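Side-chain contacts in beta-N-acetylhexosaminidase (Streptomyces plicatus, PDB 1JAK), which hydrolyses terminal beta-linked N-acetylhexosamine residues as a family 20 glycoside hydrolase, probably by substrate-assisted catalysis, and is held here with an isofagomine-type azasugar inhibitor: residues A[199-204]-A[258-263]; A[211-216]-A[225-230]; A[252-257]-A[327-332]; A[280-285]-A[448-453]. One frame throughout, in Å; residues are numbered along the deposited sequence.

All four contacts lie in the catalytic alpha/beta barrel. Contacts 1 and 3 are buried and apolar, without hydrogen bonds across them: the first sets a tryptophan and a bare backbone against helix 258-263, the second sets a proline against two phenylalanines of helix 326-342. Contacts 2 and 4 reach the surface and add polar chemistry, a glycine-to-glycine backbone bond in contact 2 and a glutamate gripping water and inhibitor in contact 4. Contacts 1 and 2 adjoin, with Arg202 hydrogen-bonded to Gly226. Contacts 3 and 4 meet at the sugar pocket, where His256 packs on Val282 and Ser285 OG probably receives a hydrogen bond from Thr257 N.

Contact 1: residues A[199-204]-A[258-263]; sequences QGWRIA and NAALAS
Ala259 presses its methyl group onto the backbone between Gly200 and Trp201, with CB 3.4 Å from Gly200 C and 3.6 Å from Trp201 N. The Gly200 and Ala259 CA atoms are 5.0 Å apart. What the bare glycine makes room for lies on its other side, where Gly200 CA sits over one face of the Arg202 guanidinium, 3.6 Å above its plane; the buried Gly200 N has no partner in the model. Trp201 continues the apolar surface. Its CB meets Ala259 CB at 3.9 Å, and with CG anti to the backbone N (chi1 -178°) the six-membered ring extends to Ala260, whose CB approaches CZ3 of Trp201 at 3.9 Å. The indole is held by a bent bond from its NE1 to Ile203 O (2.7 Å, 131° at the hydrogen), the oxygen lying in the ring plane. On the helix, Ser263 OG bonds back to Ala259 O at 2.8 Å. Leu211 and, on helix 292-307, Phe297 also pack on both Trp201 and Ala260. This is buried loop-to-helix packing of the alpha/beta barrel, joining the loop after strand 190-194 to the short helix that follows strand 246-250.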
loop_
_atom_site.group_PDB
_atom_site.type_symbol
_atom_site.label_atom_id
_atom_site.label_comp_id
_atom_site.label_asym_id
_atom_site.label_seq_id
_atom_site.Cartn_x
_atom_site.Cartn_y
_atom_site.Cartn_z
ATOM N N GLN A 199 18.156 0.020 11.634
ATOM C CA GLN A 199 19.081 0.775 10.798
ATOM C C GLN A 199 18.736 2.247 10.594
ATOM O O GLN A 199 19.468 2.971 9.912
ATOM C CB GLN A 199 19.223 0.081 9.440
ATOM C CG GLN A 199 19.672 -1.378 9.552
ATOM C CD GLN A 199 18.511 -2.355 9.639
ATOM O OE1 GLN A 199 17.412 -2.004 10.070
ATOM N NE2 GLN A 199 18.759 -3.597 9.238
ATOM N N GLY A 200 17.636 2.702 11.185
ATOM C CA GLY A 200 17.281 4.099 11.022
ATOM C C GLY A 200 15.977 4.545 11.653
ATOM O O GLY A 200 15.030 3.768 11.773
ATOM N N TRP A 201 15.950 5.809 12.066
ATOM C CA TRP A 201 14.771 6.434 12.658
ATOM C C TRP A 201 14.457 7.524 11.639
ATOM O O TRP A 201 15.262 8.430 11.439
ATOM C CB TRP A 201 15.111 7.040 14.021
ATOM C CG TRP A 201 13.915 7.641 14.658
ATOM C CD1 TRP A 201 13.378 8.872 14.401
ATOM C CD2 TRP A 201 13.042 7.007 15.596
ATOM N NE1 TRP A 201 12.217 9.040 15.119
ATOM C CE2 TRP A 201 11.989 7.909 15.862
ATOM C CE3 TRP A 201 13.046 5.758 16.238
ATOM C CZ2 TRP A 201 10.946 7.604 16.744
ATOM C CZ3 TRP A 201 12.011 5.453 17.115
ATOM C CH2 TRP A 201 10.974 6.375 17.359
ATOM N N ARG A 202 13.284 7.450 11.015
ATOM C CA ARG A 202 12.962 8.373 9.934
ATOM C C ARG A 202 11.961 9.506 10.123
ATOM O O ARG A 202 11.505 10.082 9.134
ATOM C CB ARG A 202 12.548 7.553 8.709
ATOM C CG ARG A 202 13.486 6.391 8.375
ATOM C CD ARG A 202 14.918 6.854 8.103
ATOM N NE ARG A 202 15.763 5.740 7.674
ATOM C CZ ARG A 202 17.092 5.740 7.729
ATOM N NH1 ARG A 202 17.739 6.801 8.196
ATOM N NH2 ARG A 202 17.774 4.670 7.339
ATOM N N ILE A 203 11.602 9.832 11.359
ATOM C CA ILE A 203 10.669 10.937 11.578
ATOM C C ILE A 203 11.179 11.813 12.715
ATOM O O ILE A 203 11.501 11.320 13.794
ATOM C CB ILE A 203 9.233 10.432 11.893
ATOM C CG1 ILE A 203 8.298 11.622 12.131
ATOM C CG2 ILE A 203 9.245 9.509 13.102
ATOM C CD1 ILE A 203 8.131 12.533 10.921
ATOM N N ALA A 204 11.273 13.115 12.464
ATOM C CA ALA A 204 11.764 14.042 13.478
ATOM C C ALA A 204 10.813 14.152 14.666
ATOM O O ALA A 204 9.620 14.404 14.505
ATOM C CB ALA A 204 11.994 15.424 12.861
ATOM N N ASN A 258 16.848 -0.414 17.514
ATOM C CA ASN A 258 18.232 0.020 17.656
ATOM C C ASN A 258 18.508 1.480 17.312
ATOM O O ASN A 258 19.328 2.118 17.966
ATOM C CB ASN A 258 19.189 -0.847 16.839
ATOM C CG ASN A 258 20.641 -0.580 17.202
ATOM O OD1 ASN A 258 21.105 -0.987 18.265
ATOM N ND2 ASN A 258 21.353 0.134 16.333
ATOM N N ALA A 259 17.848 2.018 16.291
ATOM C CA ALA A 259 18.103 3.410 15.920
ATOM C C ALA A 259 17.832 4.337 17.103
ATOM O O ALA A 259 18.587 5.278 17.347
ATOM C CB ALA A 259 17.249 3.812 14.723
ATOM N N ALA A 260 16.762 4.063 17.840
ATOM C CA ALA A 260 16.423 4.875 19.005
ATOM C C ALA A 260 17.410 4.604 20.136
ATOM O O ALA A 260 17.906 5.532 20.780
ATOM C CB ALA A 260 15.003 4.563 19.471
ATOM N N LEU A 261 17.686 3.326 20.374
ATOM C CA LEU A 261 18.604 2.919 21.434
ATOM C C LEU A 261 19.999 3.492 21.236
ATOM O O LEU A 261 20.670 3.856 22.202
ATOM C CB LEU A 261 18.694 1.392 21.498
ATOM C CG LEU A 261 17.412 0.651 21.886
ATOM C CD1 LEU A 261 17.607 -0.843 21.683
ATOM C CD2 LEU A 261 17.057 0.962 23.334
ATOM N N ALA A 262 20.436 3.566 19.983
ATOM C CA ALA A 262 21.760 4.086 19.666
ATOM C C ALA A 262 21.830 5.595 19.867
ATOM O O ALA A 262 22.910 6.154 20.054
ATOM C CB ALA A 262 22.125 3.739 18.224
ATOM N N SER A 263 20.671 6.243 19.835
ATOM C CA SER A 263 20.592 7.691 19.987
ATOM C C SER A 263 20.545 8.164 21.438
ATOM O O SER A 263 20.979 9.276 21.743
ATOM C CB SER A 263 19.364 8.218 19.240
ATOM O OG SER A 263 19.431 7.896 17.861
#

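Contact 2: residues A[211-216]-A[225-230]; sequences LATYGG and GGYYTK
Tyr227 lies flat against the last turn of helix 210-213, where Ala212 supplies a CH-pi contact. The methyl carbon CB of Ala212 stands 3.6 Å from the centroid of the Tyr227 ring, 9° off the normal, so that it touches the aromatic carbons almost evenly and not one corner of the ring. Chi1 of Tyr227 is 64°, which puts CG between the backbone N and the carbonyl carbon and folds the ring back over the helix end. Farther along the ring the contact thins: Thr213 CG2 comes no nearer than 4.4 Å to Tyr227 OH, at the exposed margin. The carbonyl of Ala212 also approaches the ring, its O lying 3.3 Å from Tyr227 CD2, while that oxygen takes a weak bond from Gly216 N at the close of the turn. Both segments belong to the long excursion between strand 190-194 and helix 230-242 of the alpha/beta barrel, and Thr229 OG1 caps the start of that helix through Glu232 N. Polar pairing across the contact is between backbones. Gly226 N donates to Gly216 O over 2.8 Å in an almost straight bond (176° at the hydrogen), and a CH...O contact flanks it, Gly225 CA to Gly216 O at 3.5 Å. Bare CA atoms at Gly216 and Gly225 let the two segments come close, Gly216 CA to Gly226 CA 5.3 Å. Gly226 has a positive phi, at which a side chain would be jammed against the preceding carbonyl O; its own O accepts from Arg202 NH1.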
loop_
_atom_site.group_PDB
_atom_site.type_symbol
_atom_site.label_atom_id
_atom_site.label_comp_id
_atom_site.label_asym_id
_atom_site.label_seq_id
_atom_site.Cartn_x
_atom_site.Cartn_y
_atom_site.Cartn_z
ATOM N N LEU A 211 17.002 11.337 17.822
ATOM C CA LEU A 211 16.448 10.196 17.102
ATOM C C LEU A 211 16.646 10.399 15.606
ATOM O O LEU A 211 17.103 9.499 14.906
ATOM C CB LEU A 211 14.961 10.021 17.413
ATOM C CG LEU A 211 14.609 9.636 18.854
ATOM C CD1 LEU A 211 13.102 9.596 19.021
ATOM C CD2 LEU A 211 15.216 8.275 19.190
ATOM N N ALA A 212 16.323 11.595 15.121
ATOM C CA ALA A 212 16.479 11.887 13.702
ATOM C C ALA A 212 17.910 12.251 13.310
ATOM O O ALA A 212 18.455 11.693 12.358
ATOM C CB ALA A 212 15.523 13.013 13.291
ATOM N N THR A 213 18.519 13.181 14.042
ATOM C CA THR A 213 19.870 13.632 13.719
ATOM C C THR A 213 20.954 12.570 13.857
ATOM O O THR A 213 21.937 12.583 13.114
ATOM C CB THR A 213 20.259 14.861 14.564
ATOM O OG1 THR A 213 20.281 14.506 15.950
ATOM C CG2 THR A 213 19.255 15.979 14.352
ATOM N N TYR A 214 20.783 11.652 14.804
ATOM C CA TYR A 214 21.758 10.585 14.993
ATOM C C TYR A 214 21.177 9.257 14.511
ATOM O O TYR A 214 21.774 8.573 13.677
ATOM C CB TYR A 214 22.147 10.459 16.467
ATOM C CG TYR A 214 23.306 9.511 16.692
ATOM C CD1 TYR A 214 24.607 9.880 16.354
ATOM C CD2 TYR A 214 23.099 8.234 17.222
ATOM C CE1 TYR A 214 25.679 8.999 16.535
ATOM C CE2 TYR A 214 24.160 7.349 17.406
ATOM C CZ TYR A 214 25.444 7.737 17.063
ATOM O OH TYR A 214 26.497 6.868 17.254
ATOM N N GLY A 215 20.006 8.904 15.034
ATOM C CA GLY A 215 19.367 7.654 14.655
ATOM C C GLY A 215 19.049 7.532 13.175
ATOM O O GLY A 215 18.929 6.427 12.648
ATOM N N GLY A 216 18.900 8.661 12.496
ATOM C CA GLY A 216 18.603 8.601 11.077
ATOM C C GLY A 216 19.824 8.882 10.220
ATOM O O GLY A 216 19.710 8.986 8.999
ATOM N N GLY A 225 21.953 8.428 5.611
ATOM C CA GLY A 225 20.648 7.835 5.828
ATOM C C GLY A 225 19.593 8.839 5.405
ATOM O O GLY A 225 19.355 9.043 4.210
ATOM N N GLY A 226 18.971 9.477 6.390
ATOM C CA GLY A 226 17.953 10.470 6.113
ATOM C C GLY A 226 16.748 10.324 7.019
ATOM O O GLY A 226 16.627 9.350 7.756
ATOM N N TYR A 227 15.861 11.310 6.982
ATOM C CA TYR A 227 14.643 11.265 7.783
ATOM C C TYR A 227 13.727 12.366 7.293
ATOM O O TYR A 227 14.161 13.258 6.559
ATOM C CB TYR A 227 14.948 11.459 9.275
ATOM C CG TYR A 227 15.525 12.812 9.631
ATOM C CD1 TYR A 227 14.694 13.910 9.872
ATOM C CD2 TYR A 227 16.905 12.999 9.702
ATOM C CE1 TYR A 227 15.230 15.166 10.171
ATOM C CE2 TYR A 227 17.449 14.244 9.999
ATOM C CZ TYR A 227 16.609 15.321 10.231
ATOM O OH TYR A 227 17.158 16.552 10.514
ATOM N N TYR A 228 12.462 12.295 7.684
ATOM C CA TYR A 228 11.503 13.309 7.287
ATOM C C TYR A 228 11.304 14.315 8.395
ATOM O O TYR A 228 11.163 13.944 9.557
ATOM C CB TYR A 228 10.129 12.707 6.997
ATOM C CG TYR A 228 10.140 11.540 6.057
ATOM C CD1 TYR A 228 10.658 11.661 4.772
ATOM C CD2 TYR A 228 9.636 10.303 6.457
ATOM C CE1 TYR A 228 10.677 10.577 3.907
ATOM C CE2 TYR A 228 9.652 9.215 5.601
ATOM C CZ TYR A 228 10.176 9.357 4.331
ATOM O OH TYR A 228 10.224 8.270 3.497
ATOM N N THR A 229 11.293 15.588 8.028
ATOM C CA THR A 229 11.004 16.634 8.991
ATOM C C THR A 229 9.489 16.507 9.132
ATOM O O THR A 229 8.851 15.807 8.343
ATOM C CB THR A 229 11.305 18.030 8.424
ATOM O OG1 THR A 229 10.622 18.189 7.173
ATOM C CG2 THR A 229 12.794 18.220 8.216
ATOM N N LYS A 230 8.909 17.173 10.124
ATOM C CA LYS A 230 7.463 17.131 10.308
ATOM C C LYS A 230 6.795 17.623 9.021
ATOM O O LYS A 230 5.797 17.059 8.572
ATOM C CB LYS A 230 7.047 18.046 11.459
ATOM C CG LYS A 230 7.755 17.796 12.775
ATOM C CD LYS A 230 7.140 16.652 13.535
ATOM C CE LYS A 230 7.600 16.657 14.986
ATOM N NZ LYS A 230 7.020 15.511 15.731
#

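Contact 3: residues A[252-257]-A[327-332]; sequences DMPGHT and ADFVAF
A buried, wholly apolar contact joins the loop after strand 246-250 to helix 326-342, with Pro254 meeting Phe329 and Phe332 and with Met253 touching the second of these rings. Phe332 receives the proline over one face: Pro254 CB makes a CH-pi contact 3.8 Å from the ring centroid, 12° off the normal, and Pro254 CD adds a touch on Phe332 CD2 at 3.7 Å. Phe329, one helical turn earlier, meets the same carbon from another direction, its CE1 being 3.8 Å from Pro254 CD. Both phenylalanines carry CG anti to the backbone N (chi1 178° and -180°), which sends the two rings off the helix in step. In this alpha/beta barrel the contact ties a loop at the catalytic end to the first helix after strand 313-315. That loop also carries His256 of the inhibitor pocket, which hydrogen-bonds Glu320 and Asp197. Met253 comes to the rim of the Phe332 ring: its CG lies near the ring plane, 3.9 Å from CE2, and its sulfur SD is 5.2 Å from the centroid, a Met-aromatic contact at the edge. Met253 and Pro254, which both reach Phe332, are joined by a cis peptide. Thr257 OG1 donates to Pro254 O at 2.9 Å, approaching from above the carbonyl plane and bridging the turn between them.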
loop_
_atom_site.group_PDB
_atom_site.type_symbol
_atom_site.label_atom_id
_atom_site.label_comp_id
_atom_site.label_asym_id
_atom_site.label_seq_id
_atom_site.Cartn_x
_atom_site.Cartn_y
_atom_site.Cartn_z
ATOM N N ASP A 252 8.019 0.869 15.324
ATOM C CA ASP A 252 8.142 -0.480 15.871
ATOM C C ASP A 252 8.664 -0.525 17.307
ATOM O O ASP A 252 9.652 0.127 17.638
ATOM C CB ASP A 252 9.063 -1.306 14.965
ATOM C CG ASP A 252 8.711 -2.781 14.959
ATOM O OD1 ASP A 252 8.117 -3.263 15.947
ATOM O OD2 ASP A 252 9.046 -3.466 13.964
ATOM N N MET A 253 7.995 -1.311 18.149
ATOM C CA MET A 253 8.386 -1.465 19.549
ATOM C C MET A 253 7.818 -2.772 20.101
ATOM O O MET A 253 6.783 -3.247 19.637
ATOM C CB MET A 253 7.871 -0.277 20.371
ATOM C CG MET A 253 6.378 -0.039 20.243
ATOM S SD MET A 253 5.829 1.434 21.140
ATOM C CE MET A 253 6.288 2.731 19.966
ATOM N N PRO A 254 8.490 -3.381 21.097
ATOM C CA PRO A 254 9.731 -2.955 21.748
ATOM C C PRO A 254 10.972 -3.424 20.993
ATOM O O PRO A 254 12.092 -3.044 21.330
ATOM C CB PRO A 254 9.618 -3.588 23.129
ATOM C CG PRO A 254 8.984 -4.902 22.815
ATOM C CD PRO A 254 7.904 -4.537 21.802
ATOM N N GLY A 255 10.765 -4.263 19.982
ATOM C CA GLY A 255 11.881 -4.751 19.188
ATOM C C GLY A 255 12.122 -3.833 18.002
ATOM O O GLY A 255 11.365 -2.883 17.800
ATOM N N HIS A 256 13.167 -4.106 17.220
ATOM C CA HIS A 256 13.491 -3.285 16.048
ATOM C C HIS A 256 13.633 -1.822 16.428
ATOM O O HIS A 256 13.191 -0.925 15.700
ATOM C CB HIS A 256 12.396 -3.450 14.992
ATOM C CG HIS A 256 12.473 -4.748 14.258
ATOM N ND1 HIS A 256 13.396 -4.982 13.262
ATOM C CD2 HIS A 256 11.777 -5.900 14.406
ATOM C CE1 HIS A 256 13.267 -6.223 12.828
ATOM N NE2 HIS A 256 12.291 -6.803 13.505
ATOM N N THR A 257 14.291 -1.589 17.556
ATOM C CA THR A 257 14.466 -0.248 18.092
ATOM C C THR A 257 15.910 0.234 18.199
ATOM O O THR A 257 16.177 1.209 18.897
ATOM C CB THR A 257 13.841 -0.172 19.499
ATOM O OG1 THR A 257 14.212 -1.345 20.243
ATOM C CG2 THR A 257 12.327 -0.097 19.416
ATOM N N ALA A 327 7.285 -12.634 28.907
ATOM C CA ALA A 327 6.531 -11.956 29.957
ATOM C C ALA A 327 6.700 -10.442 29.897
ATOM O O ALA A 327 5.751 -9.700 30.160
ATOM C CB ALA A 327 6.948 -12.480 31.330
ATOM N N ASP A 328 7.903 -9.979 29.561
ATOM C CA ASP A 328 8.149 -8.546 29.461
ATOM C C ASP A 328 7.435 -7.977 28.238
ATOM O O ASP A 328 6.943 -6.851 28.267
ATOM C CB ASP A 328 9.648 -8.244 29.362
ATOM C CG ASP A 328 10.384 -8.488 30.670
ATOM O OD1 ASP A 328 9.797 -8.241 31.745
ATOM O OD2 ASP A 328 11.556 -8.907 30.621
ATOM N N PHE A 329 7.387 -8.758 27.162
ATOM C CA PHE A 329 6.710 -8.321 25.944
ATOM C C PHE A 329 5.236 -8.078 26.264
ATOM O O PHE A 329 4.671 -7.046 25.896
ATOM C CB PHE A 329 6.831 -9.391 24.857
ATOM C CG PHE A 329 6.114 -9.048 23.579
ATOM C CD1 PHE A 329 6.688 -8.185 22.651
ATOM C CD2 PHE A 329 4.867 -9.598 23.300
ATOM C CE1 PHE A 329 6.029 -7.879 21.458
ATOM C CE2 PHE A 329 4.198 -9.299 22.113
ATOM C CZ PHE A 329 4.783 -8.438 21.190
ATOM N N VAL A 330 4.616 -9.031 26.954
ATOM C CA VAL A 330 3.209 -8.900 27.320
ATOM C C VAL A 330 2.999 -7.687 28.226
ATOM O O VAL A 330 2.075 -6.903 28.014
ATOM C CB VAL A 330 2.687 -10.175 28.029
ATOM C CG1 VAL A 330 1.236 -9.978 28.458
ATOM C CG2 VAL A 330 2.796 -11.370 27.094
ATOM N N ALA A 331 3.859 -7.528 29.229
ATOM C CA ALA A 331 3.750 -6.395 30.142
ATOM C C ALA A 331 3.895 -5.084 29.374
ATOM O O ALA A 331 3.139 -4.136 29.596
ATOM C CB ALA A 331 4.823 -6.486 31.229
ATOM N N PHE A 332 4.868 -5.038 28.469
ATOM C CA PHE A 332 5.118 -3.846 27.663
ATOM C C PHE A 332 3.895 -3.461 26.837
ATOM O O PHE A 332 3.466 -2.304 26.839
ATOM C CB PHE A 332 6.300 -4.086 26.718
ATOM C CG PHE A 332 6.632 -2.903 25.847
ATOM C CD1 PHE A 332 7.411 -1.858 26.334
ATOM C CD2 PHE A 332 6.155 -2.832 24.542
ATOM C CE1 PHE A 332 7.714 -0.753 25.531
ATOM C CE2 PHE A 332 6.452 -1.732 23.731
ATOM C CZ PHE A 332 7.232 -0.693 24.226
#

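Contact 4: residues A[280-285]-A[448-453]; sequences TKVGFS and WTETLS. With IFG ((2R,3R,4S,5R)-2-acetamido-3,4-dihydroxy-5-hydroxymethyl-piperidine), chain F.
The sugar pocket at the mouth of the alpha/beta barrel is bordered here by two loops, and Glu450 from the loop after strand 440-447 faces Thr280 and Val282 of the loop before helix 292-307. Direct touching between the segments is slight. Thr280 CG2 lies 4.1 Å from Glu450 CB, covering the aliphatic part of the glutamate from the solvent side, and Val282 CG1 comes to 4.3 Å from Glu450 OE2. Most of the joining goes through the bound inhibitor and a water. The azasugar hydroxyl O4 donates to Glu450 OE2 in a very short bond of 2.5 Å, and Val282 CG1 packs against the same O4 at 3.5 Å. A bend at chi2 (91°) turns the carboxylate of Glu450 back toward the ligand. OE2 has a second partner, water 1 at 2.8 Å, which also bonds to Lys281 O at 3.1 Å and so bridges the two loops beside the hydroxyl. Trp448, two residues before the glutamate, forms a floor under the piperidine ring, as aromatic platforms do in many sugar-binding sites. Asp401, Tyr399, Asp319, Glu320, Trp414 and Arg168 also hydrogen-bond the inhibitor. Tyr399 also packs on the Trp448 ring, and His194 meets it edge-to-face. Inhibitor carbon C3 rests 3.4 Å above the centre of the indole plane, and the hydroxyl O3 that it bears lies over the same face, 3.3 Å from Trp448 CZ3.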
loop_
_atom_site.group_PDB
_atom_site.type_symbol
_atom_site.label_atom_id
_atom_site.label_comp_id
_atom_site.label_asym_id
_atom_site.label_seq_id
_atom_site.Cartn_x
_atom_site.Cartn_y
_atom_site.Cartn_z
ATOM N N THR A 280 21.953 -6.539 8.258
ATOM C CA THR A 280 20.640 -6.947 7.763
ATOM C C THR A 280 19.952 -8.033 8.591
ATOM O O THR A 280 19.062 -8.732 8.097
ATOM C CB THR A 280 20.736 -7.423 6.298
ATOM O OG1 THR A 280 21.760 -8.421 6.183
ATOM C CG2 THR A 280 21.067 -6.250 5.377
ATOM N N LYS A 281 20.360 -8.183 9.845
ATOM C CA LYS A 281 19.743 -9.177 10.714
ATOM C C LYS A 281 18.591 -8.531 11.481
ATOM O O LYS A 281 18.409 -7.313 11.425
ATOM C CB LYS A 281 20.776 -9.744 11.694
ATOM C CG LYS A 281 21.796 -10.668 11.039
ATOM C CD LYS A 281 22.836 -11.164 12.042
ATOM C CE LYS A 281 22.189 -11.808 13.267
ATOM N NZ LYS A 281 21.340 -12.982 12.905
ATOM N N VAL A 282 17.813 -9.355 12.182
ATOM C CA VAL A 282 16.681 -8.870 12.969
ATOM C C VAL A 282 16.556 -9.612 14.299
ATOM O O VAL A 282 17.103 -10.704 14.462
ATOM C CB VAL A 282 15.327 -9.067 12.226
ATOM C CG1 VAL A 282 15.381 -8.434 10.845
ATOM C CG2 VAL A 282 14.984 -10.556 12.130
ATOM N N GLY A 283 15.843 -8.998 15.244
ATOM C CA GLY A 283 15.572 -9.623 16.531
ATOM C C GLY A 283 16.502 -9.417 17.709
ATOM O O GLY A 283 16.230 -9.925 18.797
ATOM N N PHE A 284 17.570 -8.653 17.512
ATOM C CA PHE A 284 18.574 -8.435 18.550
ATOM C C PHE A 284 18.400 -7.209 19.439
ATOM O O PHE A 284 19.090 -7.078 20.449
ATOM C CB PHE A 284 19.948 -8.364 17.886
ATOM C CG PHE A 284 20.067 -7.256 16.879
ATOM C CD1 PHE A 284 20.367 -5.960 17.285
ATOM C CD2 PHE A 284 19.843 -7.502 15.526
ATOM C CE1 PHE A 284 20.442 -4.923 16.358
ATOM C CE2 PHE A 284 19.915 -6.472 14.590
ATOM C CZ PHE A 284 20.215 -5.180 15.007
ATOM N N SER A 285 17.496 -6.310 19.070
ATOM C CA SER A 285 17.293 -5.089 19.843
ATOM C C SER A 285 16.040 -5.101 20.707
ATOM O O SER A 285 15.061 -5.776 20.395
ATOM C CB SER A 285 17.225 -3.894 18.893
ATOM O OG SER A 285 16.184 -4.090 17.953
ATOM N N TRP A 448 9.850 -4.691 2.081
ATOM C CA TRP A 448 10.969 -4.462 2.988
ATOM C C TRP A 448 12.190 -4.074 2.164
ATOM O O TRP A 448 12.350 -4.529 1.031
ATOM C CB TRP A 448 11.224 -5.725 3.809
ATOM C CG TRP A 448 10.029 -6.085 4.639
ATOM C CD1 TRP A 448 9.108 -7.063 4.384
ATOM C CD2 TRP A 448 9.595 -5.427 5.834
ATOM N NE1 TRP A 448 8.126 -7.053 5.350
ATOM C CE2 TRP A 448 8.402 -6.059 6.252
ATOM C CE3 TRP A 448 10.100 -4.364 6.594
ATOM C CZ2 TRP A 448 7.706 -5.663 7.400
ATOM C CZ3 TRP A 448 9.409 -3.969 7.737
ATOM C CH2 TRP A 448 8.223 -4.620 8.128
ATOM N N THR A 449 13.067 -3.247 2.725
ATOM C CA THR A 449 14.198 -2.784 1.933
ATOM C C THR A 449 15.631 -3.125 2.331
ATOM O O THR A 449 16.555 -2.386 1.994
ATOM C CB THR A 449 14.089 -1.256 1.714
ATOM O OG1 THR A 449 13.996 -0.585 2.978
ATOM C CG2 THR A 449 12.843 -0.935 0.896
ATOM N N GLU A 450 15.835 -4.241 3.022
ATOM C CA GLU A 450 17.197 -4.626 3.379
ATOM C C GLU A 450 18.083 -4.685 2.134
ATOM O O GLU A 450 19.265 -4.346 2.192
ATOM C CB GLU A 450 17.231 -6.010 4.041
ATOM C CG GLU A 450 16.935 -6.021 5.526
ATOM C CD GLU A 450 15.469 -6.224 5.847
ATOM O OE1 GLU A 450 14.616 -6.029 4.955
ATOM O OE2 GLU A 450 15.174 -6.575 7.006
ATOM N N THR A 451 17.502 -5.114 1.013
ATOM C CA THR A 451 18.252 -5.280 -0.235
ATOM C C THR A 451 17.969 -4.277 -1.352
ATOM O O THR A 451 18.556 -4.378 -2.430
ATOM C CB THR A 451 18.002 -6.685 -0.838
ATOM O OG1 THR A 451 16.683 -6.735 -1.405
ATOM C CG2 THR A 451 18.118 -7.757 0.236
ATOM N N LEU A 452 17.088 -3.315 -1.098
ATOM C CA LEU A 452 16.698 -2.345 -2.118
ATOM C C LEU A 452 17.099 -0.922 -1.745
ATOM O O LEU A 452 16.688 -0.409 -0.708
ATOM C CB LEU A 452 15.183 -2.433 -2.323
ATOM C CG LEU A 452 14.693 -3.886 -2.437
ATOM C CD1 LEU A 452 13.174 -3.932 -2.411
ATOM C CD2 LEU A 452 15.229 -4.516 -3.713
ATOM N N SER A 453 17.885 -0.283 -2.608
ATOM C CA SER A 453 18.359 1.066 -2.335
ATOM C C SER A 453 17.941 2.147 -3.331
ATOM O O SER A 453 18.263 3.320 -3.137
ATOM C CB SER A 453 19.884 1.052 -2.200
ATOM O OG SER A 453 20.492 0.521 -3.361
HETATM N N1 IFG F . 10.652 -9.723 9.075
HETATM C C2 IFG F . 10.722 -8.369 9.683
HETATM C C3 IFG F . 10.973 -7.179 8.670
HETATM C C4 IFG F . 11.963 -7.523 7.538
HETATM C C5 IFG F . 11.505 -8.822 6.871
HETATM C C6 IFG F . 12.348 -9.286 5.688
HETATM C C7 IFG F . 8.268 -8.292 9.852
HETATM C C8 IFG F . 6.948 -8.020 10.526
HETATM C C9 IFG F . 11.424 -9.998 7.854
HETATM N N2 IFG F . 9.483 -8.106 10.449
HETATM O O7 IFG F . 8.215 -8.719 8.707
HETATM O O3 IFG F . 11.446 -6.046 9.386
HETATM O O4 IFG F . 13.257 -7.722 8.106
HETATM O O6 IFG F . 11.612 -10.156 4.836
HETATM O O HOH W 1 17.313 -6.056 8.757
#